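Local coordinates for protein binary enterotoxin of Clostridium perfringens component a (PDB 5WTZ) that probably transfers ADP-ribose from NAD to actin as the enzymatic component of a binary enterotoxin, binding the dinucleotide in the second of two related domains, at residues M10-D15 and K90-Y95; P313-N318 and K355-L360. All coordinates share one frame; numbering follows the deposited sequence.

In the fold
Contacts 1 and 2 belong to two successive regions of the ADP-ribosyltransferase exoenzyme family, each built on a five-stranded mixed sheet of the same strand order. Their centres are 41 Å apart, on opposite sides of the chain's centre, and their nearest atoms are about 26 Å apart. Contact 1 sets the loop 10-15 against 92-98, an outermost strand of the first sheet, away from the NAD site. Contact 2 packs the loop 313-318 against the start of 358-364, which lies next to the outermost strand 295-301 in the second sheet and where Arg356 grips the nicotinamide-side phosphate of NAD. Contact 1 closes along the chain before contact 2 opens.

Contact 1 of 2, residues M10-D15 and K90-Y95; sequences MDFAKD and KPLYVY
Met10 O accepts a hydrogen bond from Tyr93 N at 3.0 Å, and the touching parts of 10-15 and 90-95 run 22° apart in direction, CA of Met10 nearest that of Leu92 and CA of Asp11 nearest that of Tyr93. Met10 lies along the edge of the Tyr93 ring, its CG 3.4 Å from Tyr93 CE1 and its SD 4.7 Å from the ring centroid, a Met-aromatic contact. The same CG packs on Pro91 CB. With CG opposite the backbone N (chi1 -164°), Asp11 turns its carboxylate between two tyrosines: its plane is 17° from that of the Tyr93 ring, while OD1 meets the edge of the Tyr95 ring and takes a very short hydrogen bond, 2.5 Å, from Tyr95 OH. Ala13 N reaches OD1 from above the carboxylate plane at 2.9 Å, closing an Asx turn. Phe12 CE2 rests 4.0 Å from Leu92 CD1, and a water donates to Tyr93 O while weakly accepting from Phe12 N. His159 of strand 156-162 bonds Asp11 OD2 and stacks with both tyrosines. Both oxygens of Asp11 are engaged, OD1 by two donors and OD2 by the imidazole; this would fix the carboxylate's rotation and probably favour its charged form. The bonds of Met10 O and Asp11 to the tyrosines tie the loop before helix 16-31 to strand 92-98, and His159 links it to the neighbouring strand.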
ATOM      1  N   MET A  10      -2.017 -23.349 -16.500  1.00 39.41           N
ATOM      2  CA  MET A  10      -1.917 -22.016 -15.941  1.00 37.63           C
ATOM      3  C   MET A  10      -2.627 -22.001 -14.588  1.00 36.51           C
ATOM      4  O   MET A  10      -2.174 -21.359 -13.632  1.00 35.01           O
ATOM      5  CB  MET A  10      -2.527 -20.999 -16.904  1.00 38.33           C
ATOM      6  CG  MET A  10      -2.264 -19.557 -16.562  1.00 47.61           C
ATOM      7  SD  MET A  10      -2.974 -18.447 -17.802  1.00 58.67           S
ATOM      8  CE  MET A  10      -1.802 -18.650 -19.141  1.00 54.41           C
ATOM      9  N   ASP A  11      -3.733 -22.743 -14.529  1.00 39.58           N
ATOM     10  CA  ASP A  11      -4.614 -22.813 -13.363  1.00 38.08           C
ATOM     11  C   ASP A  11      -4.859 -24.274 -12.957  1.00 41.45           C
ATOM     12  O   ASP A  11      -5.544 -25.009 -13.670  1.00 41.62           O
ATOM     13  CB  ASP A  11      -5.938 -22.110 -13.682  1.00 34.40           C
ATOM     14  CG  ASP A  11      -6.765 -21.794 -12.450  1.00 39.14           C
ATOM     15  OD1 ASP A  11      -6.549 -22.413 -11.381  1.00 39.75           O
ATOM     16  OD2 ASP A  11      -7.646 -20.912 -12.554  1.00 33.21           O
ATOM     17  N   PHE A  12      -4.299 -24.691 -11.818  1.00 45.14           N
ATOM     18  CA  PHE A  12      -4.460 -26.067 -11.326  1.00 48.27           C
ATOM     19  C   PHE A  12      -5.896 -26.349 -10.901  1.00 42.77           C
ATOM     20  O   PHE A  12      -6.285 -27.506 -10.740  1.00 46.25           O
ATOM     21  CB  PHE A  12      -3.509 -26.351 -10.154  1.00 40.65           C
ATOM     22  CG  PHE A  12      -2.107 -26.656 -10.582  1.00 41.54           C
ATOM     23  CD1 PHE A  12      -1.821 -27.815 -11.279  1.00 46.32           C
ATOM     24  CD2 PHE A  12      -1.077 -25.773 -10.308  1.00 41.16           C
ATOM     25  CE1 PHE A  12      -0.527 -28.095 -11.687  1.00 46.81           C
ATOM     26  CE2 PHE A  12       0.215 -26.044 -10.711  1.00 42.43           C
ATOM     27  CZ  PHE A  12       0.493 -27.206 -11.400  1.00 42.08           C
ATOM     28  N   ALA A  13      -6.668 -25.278 -10.734  1.00 42.25           N
ATOM     29  CA  ALA A  13      -8.093 -25.344 -10.435  1.00 39.06           C
ATOM     30  C   ALA A  13      -8.385 -26.247  -9.232  1.00 43.47           C
ATOM     31  O   ALA A  13      -8.555 -25.760  -8.121  1.00 39.66           O
ATOM     32  CB  ALA A  13      -8.860 -25.809 -11.657  1.00 36.59           C
ATOM     33  N   LYS A  14      -8.429 -27.557  -9.454  1.00 49.25           N
ATOM     34  CA  LYS A  14      -8.723 -28.504  -8.374  1.00 48.16           C
ATOM     35  C   LYS A  14      -7.787 -29.713  -8.397  1.00 47.55           C
ATOM     36  O   LYS A  14      -7.860 -30.601  -7.537  1.00 41.61           O
ATOM     37  CB  LYS A  14     -10.177 -28.955  -8.462  1.00 48.08           C
ATOM     38  CG  LYS A  14     -11.164 -27.809  -8.321  1.00 41.21           C
ATOM     39  CD  LYS A  14     -12.579 -28.318  -8.155  1.00 46.82           C
ATOM     40  CE  LYS A  14     -13.502 -27.218  -7.654  1.00 50.46           C
ATOM     41  NZ  LYS A  14     -14.921 -27.667  -7.662  1.00 57.75           N
ATOM     42  N   ASP A  15      -6.898 -29.722  -9.383  1.00 44.26           N
ATOM     43  CA  ASP A  15      -5.895 -30.767  -9.524  1.00 45.22           C
ATOM     44  C   ASP A  15      -4.797 -30.576  -8.523  1.00 44.30           C
ATOM     45  O   ASP A  15      -3.709 -30.101  -8.856  1.00 48.15           O
ATOM     46  CB  ASP A  15      -5.268 -30.775 -10.916  1.00 42.38           C
ATOM     47  CG  ASP A  15      -4.383 -31.996 -11.149  1.00 44.34           C
ATOM     48  OD1 ASP A  15      -4.017 -32.701 -10.174  1.00 44.66           O
ATOM     49  OD2 ASP A  15      -4.039 -32.245 -12.320  1.00 45.63           O
ATOM     50  N   LYS A  90       5.879 -19.201 -16.208  1.00 41.64           N
ATOM     51  CA  LYS A  90       4.697 -18.768 -16.932  1.00 39.86           C
ATOM     52  C   LYS A  90       3.641 -18.453 -15.875  1.00 39.25           C
ATOM     53  O   LYS A  90       3.811 -18.843 -14.714  1.00 32.98           O
ATOM     54  CB  LYS A  90       4.221 -19.853 -17.902  1.00 40.05           C
ATOM     55  CG  LYS A  90       3.728 -21.120 -17.227  1.00 41.68           C
ATOM     56  CD  LYS A  90       4.076 -22.344 -18.057  1.00 50.19           C
ATOM     57  CE  LYS A  90       3.153 -23.515 -17.757  1.00 49.89           C
ATOM     58  NZ  LYS A  90       1.863 -23.412 -18.513  1.00 49.74           N
ATOM     59  N   PRO A  91       2.560 -17.747 -16.257  1.00 34.10           N
ATOM     60  CA  PRO A  91       1.536 -17.389 -15.269  1.00 32.50           C
ATOM     61  C   PRO A  91       0.997 -18.548 -14.424  1.00 37.00           C
ATOM     62  O   PRO A  91       0.889 -19.690 -14.893  1.00 36.20           O
ATOM     63  CB  PRO A  91       0.425 -16.807 -16.136  1.00 27.06           C
ATOM     64  CG  PRO A  91       1.166 -16.158 -17.240  1.00 29.17           C
ATOM     65  CD  PRO A  91       2.279 -17.120 -17.560  1.00 35.19           C
ATOM     66  N   LEU A  92       0.662 -18.228 -13.176  1.00 31.85           N
ATOM     67  CA  LEU A  92       0.069 -19.182 -12.246  1.00 32.64           C
ATOM     68  C   LEU A  92      -1.094 -18.530 -11.505  1.00 28.50           C
ATOM     69  O   LEU A  92      -0.921 -17.495 -10.864  1.00 28.52           O
ATOM     70  CB  LEU A  92       1.110 -19.681 -11.238  1.00 31.41           C
ATOM     71  CG  LEU A  92       0.617 -20.680 -10.180  1.00 29.27           C
ATOM     72  CD1 LEU A  92       0.452 -22.043 -10.805  1.00 36.64           C
ATOM     73  CD2 LEU A  92       1.551 -20.746  -8.972  1.00 26.77           C
ATOM     74  N   TYR A  93      -2.279 -19.127 -11.586  1.00 26.64           N
ATOM     75  CA  TYR A  93      -3.383 -18.682 -10.742  1.00 24.74           C
ATOM     76  C   TYR A  93      -3.294 -19.317  -9.352  1.00 28.36           C
ATOM     77  O   TYR A  93      -2.995 -20.510  -9.206  1.00 28.09           O
ATOM     78  CB  TYR A  93      -4.730 -19.004 -11.385  1.00 24.74           C
ATOM     79  CG  TYR A  93      -5.037 -18.261 -12.656  1.00 29.72           C
ATOM     80  CD1 TYR A  93      -4.607 -18.745 -13.885  1.00 32.90           C
ATOM     81  CD2 TYR A  93      -5.784 -17.084 -12.641  1.00 27.87           C
ATOM     82  CE1 TYR A  93      -4.899 -18.077 -15.049  1.00 38.29           C
ATOM     83  CE2 TYR A  93      -6.081 -16.414 -13.808  1.00 28.88           C
ATOM     84  CZ  TYR A  93      -5.630 -16.920 -15.012  1.00 35.05           C
ATOM     85  OH  TYR A  93      -5.905 -16.274 -16.189  1.00 34.98           O
ATOM     86  N   VAL A  94      -3.544 -18.514  -8.325  1.00 27.59           N
ATOM     87  CA  VAL A  94      -3.512 -18.999  -6.957  1.00 25.29           C
ATOM     88  C   VAL A  94      -4.780 -18.583  -6.233  1.00 28.34           C
ATOM     89  O   VAL A  94      -5.534 -17.746  -6.743  1.00 26.27           O
ATOM     90  CB  VAL A  94      -2.273 -18.493  -6.202  1.00 26.07           C
ATOM     91  CG1 VAL A  94      -1.016 -19.134  -6.784  1.00 26.82           C
ATOM     92  CG2 VAL A  94      -2.189 -16.969  -6.241  1.00 24.18           C
ATOM     93  N   TYR A  95      -5.004 -19.176  -5.059  1.00 26.78           N
ATOM     94  CA  TYR A  95      -6.264 -19.055  -4.322  1.00 24.35           C
ATOM     95  C   TYR A  95      -6.052 -18.697  -2.856  1.00 24.21           C
ATOM     96  O   TYR A  95      -5.087 -19.144  -2.229  1.00 24.70           O
ATOM     97  CB  TYR A  95      -7.058 -20.367  -4.416  1.00 29.91           C
ATOM     98  CG  TYR A  95      -7.409 -20.755  -5.833  1.00 29.45           C
ATOM     99  CD1 TYR A  95      -6.497 -21.428  -6.634  1.00 27.91           C
ATOM    100  CD2 TYR A  95      -8.645 -20.435  -6.373  1.00 24.05           C
ATOM    101  CE1 TYR A  95      -6.807 -21.778  -7.931  1.00 27.61           C
ATOM    102  CE2 TYR A  95      -8.969 -20.797  -7.673  1.00 24.93           C
ATOM    103  CZ  TYR A  95      -8.043 -21.459  -8.449  1.00 26.30           C
ATOM    104  OH  TYR A  95      -8.346 -21.810  -9.752  1.00 31.88           O
TER
HETATM  105  O   HOH W   1      -2.331 -23.101  -9.685  1.00 28.77           O

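Contact 2 of 2, residues P313-N318 and K355-L360; sequences PDYDFN and KRKLIL. With NAD (nicotinamide-adenine-dinucleotide), chain B.
At the entrance to strand 358-364 of the second ADP-ribosyltransferase-family region, the loop 313-318 packs on Lys357 and Leu358, while the preceding Arg356 points the other way, to NAD. Tyr315 and Lys357 carry the contact. The lysine chain, extended beyond CG, lies over one face of the tyrosine ring: CD is 3.9 Å from the centroid in a CH-pi contact, and NZ, 4.3 Å from it and 30° off the normal, adds an off-centre cation-pi interaction. That reach brings NZ to Tyr315 O at 3.0 Å, approaching from above the carbonyl plane, and to a water that also donates to Asp316 OD1 and accepts a weak bond from Phe317 N. At the other end of the ring, Lys357 N donates to Tyr315 OH at 3.3 Å, so one lysine bonds both the backbone carbonyl (through NZ) and the hydroxyl (through its own N) of Tyr315. Asp316 OD1 takes Asn318 N in an Asx turn, and its charge, 5.2 Å from Lys357 NZ, would probably favour the ammonium electrostatically. Phe317 presents its ring edge to Lys357 CB, and its CE2 sits 3.8 Å from Leu358 CD2. Away from the loop, Arg356 is extended from CG to NE (chi3 179°), which carries its guanidinium to the nicotinamide-side phosphate: NH2 and NH1 both bond NAD O2N, at 2.9 and 3.2 Å, and NH1 also donates to Arg300 O. Beyond the contact, Leu358 pairs by backbone with Met301 of strand 295-301, Lys357 pairs with Leu414 of strand 411-420, and Phe317 packs on Leu414, seating the loop beside the sheet just before helix 320-330.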
ATOM      1  N   PRO A 313     -10.919  12.417  21.905  1.00 29.80           N
ATOM      2  CA  PRO A 313     -11.128  11.026  22.311  1.00 28.53           C
ATOM      3  C   PRO A 313     -11.066  10.072  21.121  1.00 32.55           C
ATOM      4  O   PRO A 313     -10.509   8.976  21.235  1.00 32.97           O
ATOM      5  CB  PRO A 313     -12.529  11.054  22.923  1.00 28.33           C
ATOM      6  CG  PRO A 313     -12.654  12.419  23.485  1.00 28.48           C
ATOM      7  CD  PRO A 313     -11.840  13.336  22.593  1.00 25.27           C
ATOM      8  N   ASP A 314     -11.608  10.497  19.983  1.00 28.61           N
ATOM      9  CA  ASP A 314     -11.669   9.656  18.796  1.00 32.84           C
ATOM     10  C   ASP A 314     -10.283   9.425  18.187  1.00 24.62           C
ATOM     11  O   ASP A 314     -10.106   8.547  17.355  1.00 23.25           O
ATOM     12  CB  ASP A 314     -12.595  10.282  17.745  1.00 31.65           C
ATOM     13  CG  ASP A 314     -14.063  10.204  18.128  1.00 34.72           C
ATOM     14  OD1 ASP A 314     -14.374   9.744  19.247  1.00 31.20           O
ATOM     15  OD2 ASP A 314     -14.910  10.618  17.306  1.00 35.48           O
ATOM     16  N   TYR A 315      -9.304  10.222  18.599  1.00 24.90           N
ATOM     17  CA  TYR A 315      -7.962  10.139  18.023  1.00 25.13           C
ATOM     18  C   TYR A 315      -7.081   9.142  18.807  1.00 25.53           C
ATOM     19  O   TYR A 315      -5.924   8.910  18.462  1.00 25.48           O
ATOM     20  CB  TYR A 315      -7.351  11.548  17.983  1.00 24.02           C
ATOM     21  CG  TYR A 315      -6.048  11.696  17.222  1.00 18.08           C
ATOM     22  CD1 TYR A 315      -5.922  11.268  15.903  1.00 23.91           C
ATOM     23  CD2 TYR A 315      -4.949  12.308  17.823  1.00 23.29           C
ATOM     24  CE1 TYR A 315      -4.725  11.428  15.210  1.00 24.47           C
ATOM     25  CE2 TYR A 315      -3.758  12.472  17.140  1.00 27.91           C
ATOM     26  CZ  TYR A 315      -3.648  12.035  15.843  1.00 26.61           C
ATOM     27  OH  TYR A 315      -2.450  12.206  15.187  1.00 23.82           O
ATOM     28  N   ASP A 316      -7.643   8.543  19.857  1.00 21.60           N
ATOM     29  CA  ASP A 316      -6.930   7.535  20.637  1.00 27.43           C
ATOM     30  C   ASP A 316      -7.075   6.159  19.992  1.00 29.94           C
ATOM     31  O   ASP A 316      -7.972   5.394  20.347  1.00 30.12           O
ATOM     32  CB  ASP A 316      -7.446   7.496  22.080  1.00 30.15           C
ATOM     33  CG  ASP A 316      -6.598   6.609  22.984  1.00 31.44           C
ATOM     34  OD1 ASP A 316      -5.692   5.908  22.484  1.00 32.81           O
ATOM     35  OD2 ASP A 316      -6.839   6.610  24.202  1.00 38.13           O
ATOM     36  N   PHE A 317      -6.177   5.839  19.067  1.00 27.58           N
ATOM     37  CA  PHE A 317      -6.284   4.599  18.296  1.00 28.73           C
ATOM     38  C   PHE A 317      -5.752   3.394  19.059  1.00 29.76           C
ATOM     39  O   PHE A 317      -5.761   2.276  18.542  1.00 31.71           O
ATOM     40  CB  PHE A 317      -5.558   4.739  16.963  1.00 26.81           C
ATOM     41  CG  PHE A 317      -6.122   5.816  16.088  1.00 26.15           C
ATOM     42  CD1 PHE A 317      -7.495   5.923  15.897  1.00 29.04           C
ATOM     43  CD2 PHE A 317      -5.289   6.741  15.481  1.00 20.78           C
ATOM     44  CE1 PHE A 317      -8.024   6.928  15.095  1.00 22.80           C
ATOM     45  CE2 PHE A 317      -5.805   7.738  14.679  1.00 22.40           C
ATOM     46  CZ  PHE A 317      -7.172   7.839  14.493  1.00 22.61           C
ATOM     47  N   ASN A 318      -5.306   3.620  20.288  1.00 31.13           N
ATOM     48  CA  ASN A 318      -4.942   2.525  21.182  1.00 31.43           C
ATOM     49  C   ASN A 318      -6.178   1.797  21.697  1.00 41.65           C
ATOM     50  O   ASN A 318      -6.080   0.776  22.375  1.00 47.17           O
ATOM     51  CB  ASN A 318      -4.105   3.042  22.355  1.00 34.75           C
ATOM     52  CG  ASN A 318      -2.653   3.279  21.974  1.00 36.33           C
ATOM     53  OD1 ASN A 318      -2.149   2.679  21.025  1.00 32.64           O
ATOM     54  ND2 ASN A 318      -1.974   4.153  22.712  1.00 41.28           N
ATOM     55  N   LYS A 355       5.256  11.795  15.571  1.00 22.40           N
ATOM     56  CA  LYS A 355       4.146  11.320  16.386  1.00 22.91           C
ATOM     57  C   LYS A 355       2.777  11.397  15.715  1.00 24.22           C
ATOM     58  O   LYS A 355       1.796  10.902  16.282  1.00 22.18           O
ATOM     59  CB  LYS A 355       4.122  12.079  17.712  1.00 27.10           C
ATOM     60  CG  LYS A 355       5.284  11.681  18.626  1.00 30.34           C
ATOM     61  CD  LYS A 355       5.175  12.281  20.005  1.00 36.76           C
ATOM     62  CE  LYS A 355       6.340  11.809  20.881  1.00 42.55           C
ATOM     63  NZ  LYS A 355       6.232  12.254  22.297  1.00 45.18           N
ATOM     64  N   ARG A 356       2.694  11.978  14.515  1.00 19.54           N
ATOM     65  CA  ARG A 356       1.434  11.948  13.773  1.00 16.39           C
ATOM     66  C   ARG A 356       0.993  10.489  13.531  1.00 19.22           C
ATOM     67  O   ARG A 356       1.810   9.654  13.131  1.00 20.91           O
ATOM     68  CB  ARG A 356       1.559  12.691  12.442  1.00 19.24           C
ATOM     69  CG  ARG A 356       1.858  14.185  12.619  1.00 16.98           C
ATOM     70  CD  ARG A 356       1.669  14.952  11.332  1.00 18.45           C
ATOM     71  NE  ARG A 356       1.956  16.361  11.571  1.00 23.49           N
ATOM     72  CZ  ARG A 356       2.079  17.285  10.621  1.00 24.92           C
ATOM     73  NH1 ARG A 356       1.964  16.958   9.342  1.00 18.19           N
ATOM     74  NH2 ARG A 356       2.338  18.540  10.957  1.00 21.20           N
ATOM     75  N   LYS A 357      -0.282  10.193  13.798  1.00 25.85           N
ATOM     76  CA  LYS A 357      -0.796   8.804  13.820  1.00 18.41           C
ATOM     77  C   LYS A 357      -1.448   8.390  12.511  1.00 24.78           C
ATOM     78  O   LYS A 357      -1.919   7.255  12.354  1.00 21.63           O
ATOM     79  CB  LYS A 357      -1.815   8.630  14.955  1.00 17.97           C
ATOM     80  CG  LYS A 357      -1.315   9.037  16.337  1.00 19.20           C
ATOM     81  CD  LYS A 357      -2.450   8.943  17.362  1.00 20.33           C
ATOM     82  CE  LYS A 357      -2.058   9.515  18.706  1.00 21.64           C
ATOM     83  NZ  LYS A 357      -3.209   9.450  19.638  1.00 31.72           N
ATOM     84  N   LEU A 358      -1.503   9.323  11.573  1.00 20.40           N
ATOM     85  CA  LEU A 358      -2.216   9.080  10.333  1.00 17.78           C
ATOM     86  C   LEU A 358      -1.227   9.095   9.182  1.00 20.80           C
ATOM     87  O   LEU A 358      -0.677  10.143   8.826  1.00 19.15           O
ATOM     88  CB  LEU A 358      -3.320  10.129  10.147  1.00 17.53           C
ATOM     89  CG  LEU A 358      -4.445  10.116  11.197  1.00 17.74           C
ATOM     90  CD1 LEU A 358      -5.299  11.368  11.093  1.00 25.01           C
ATOM     91  CD2 LEU A 358      -5.316   8.860  11.081  1.00 22.92           C
ATOM     92  N   ILE A 359      -1.003   7.927   8.598  1.00 14.12           N
ATOM     93  CA  ILE A 359      -0.037   7.773   7.515  1.00 17.37           C
ATOM     94  C   ILE A 359      -0.729   7.556   6.170  1.00 22.65           C
ATOM     95  O   ILE A 359      -1.263   6.472   5.887  1.00 18.42           O
ATOM     96  CB  ILE A 359       0.921   6.598   7.784  1.00 15.44           C
ATOM     97  CG1 ILE A 359       1.515   6.712   9.190  1.00 16.73           C
ATOM     98  CG2 ILE A 359       1.998   6.533   6.704  1.00 16.80           C
ATOM     99  CD1 ILE A 359       2.323   5.486   9.640  1.00 17.36           C
ATOM    100  N   LEU A 360      -0.721   8.594   5.343  1.00 13.80           N
ATOM    101  CA  LEU A 360      -1.267   8.494   3.992  1.00 14.74           C
ATOM    102  C   LEU A 360      -0.376   7.595   3.152  1.00 15.65           C
ATOM    103  O   LEU A 360       0.841   7.763   3.128  1.00 15.51           O
ATOM    104  CB  LEU A 360      -1.384   9.876   3.347  1.00 15.65           C
ATOM    105  CG  LEU A 360      -2.195   9.890   2.047  1.00 11.90           C
ATOM    106  CD1 LEU A 360      -3.643   9.512   2.323  1.00 16.15           C
ATOM    107  CD2 LEU A 360      -2.079  11.282   1.384  1.00 15.89           C
TER
HETATM  108  PA  NAD B 501       0.720  21.307   6.078  1.00 19.16           P
HETATM  109  O1A NAD B 501       0.530  22.762   5.721  1.00 18.97           O
HETATM  110  O2A NAD B 501       0.229  20.233   5.155  1.00 18.76           O
HETATM  111  O5B NAD B 501       0.062  21.008   7.520  1.00 18.14           O
HETATM  112  C5B NAD B 501       0.104  21.937   8.609  1.00 20.95           C
HETATM  113  C4B NAD B 501      -1.067  21.674   9.535  1.00 17.88           C
HETATM  114  O4B NAD B 501      -2.274  21.921   8.802  1.00 21.45           O
HETATM  115  C3B NAD B 501      -1.107  20.225  10.013  1.00 21.90           C
HETATM  116  O3B NAD B 501      -1.557  20.207  11.377  1.00 22.57           O
HETATM  117  C2B NAD B 501      -2.140  19.584   9.096  1.00 15.18           C
HETATM  118  O2B NAD B 501      -2.822  18.488   9.713  1.00 18.54           O
HETATM  119  C1B NAD B 501      -3.081  20.739   8.773  1.00 18.54           C
HETATM  120  N9A NAD B 501      -3.639  20.548   7.418  1.00 19.65           N
HETATM  121  C8A NAD B 501      -2.949  20.419   6.271  1.00 15.96           C
HETATM  122  N7A NAD B 501      -3.797  20.243   5.219  1.00 17.47           N
HETATM  123  C5A NAD B 501      -5.040  20.239   5.714  1.00 16.53           C
HETATM  124  C6A NAD B 501      -6.404  20.098   5.164  1.00 22.03           C
HETATM  125  N6A NAD B 501      -6.588  19.913   3.838  1.00 18.37           N
HETATM  126  N1A NAD B 501      -7.445  20.136   6.030  1.00 21.59           N
HETATM  127  C2A NAD B 501      -7.268  20.326   7.349  1.00 21.49           C
HETATM  128  N3A NAD B 501      -6.054  20.477   7.915  1.00 21.48           N
HETATM  129  C4A NAD B 501      -4.933  20.429   7.157  1.00 19.40           C
HETATM  130  O3  NAD B 501       2.295  21.098   6.297  1.00 14.62           O
HETATM  131  PN  NAD B 501       3.071  19.885   7.012  1.00 19.54           P
HETATM  132  O1N NAD B 501       2.862  18.642   6.175  1.00 19.82           O
HETATM  133  O2N NAD B 501       2.731  19.904   8.484  1.00 23.28           O
HETATM  134  O5D NAD B 501       4.577  20.426   6.847  1.00 23.26           O
HETATM  135  C5D NAD B 501       5.111  20.792   5.575  1.00 20.76           C
HETATM  136  C4D NAD B 501       6.620  20.902   5.687  1.00 18.89           C
HETATM  137  O4D NAD B 501       7.185  19.593   5.771  1.00 16.47           O
HETATM  138  C3D NAD B 501       7.197  21.501   4.419  1.00 22.65           C
HETATM  139  O3D NAD B 501       8.479  22.065   4.750  1.00 21.40           O
HETATM  140  C2D NAD B 501       7.384  20.297   3.523  1.00 17.38           C
HETATM  141  O2D NAD B 501       8.433  20.504   2.571  1.00 18.19           O
HETATM  142  C1D NAD B 501       7.687  19.167   4.510  1.00 17.97           C
HETATM  143  N1N NAD B 501       7.065  17.876   4.149  1.00 21.27           N
HETATM  144  C2N NAD B 501       6.142  17.304   4.949  1.00 20.74           C
HETATM  145  C3N NAD B 501       5.561  16.080   4.598  1.00 18.30           C
HETATM  146  C7N NAD B 501       4.534  15.412   5.471  1.00 16.65           C
HETATM  147  O7N NAD B 501       3.807  16.058   6.236  1.00 20.03           O
HETATM  148  N7N NAD B 501       4.482  14.092   5.394  1.00 15.46           N
HETATM  149  C4N NAD B 501       5.938  15.426   3.431  1.00 16.78           C
HETATM  150  C5N NAD B 501       6.887  16.036   2.626  1.00 25.33           C
HETATM  151  C6N NAD B 501       7.433  17.262   3.014  1.00 25.23           C
HETATM  152  O   HOH W   2      -3.626   6.577  20.125  1.00 48.78           O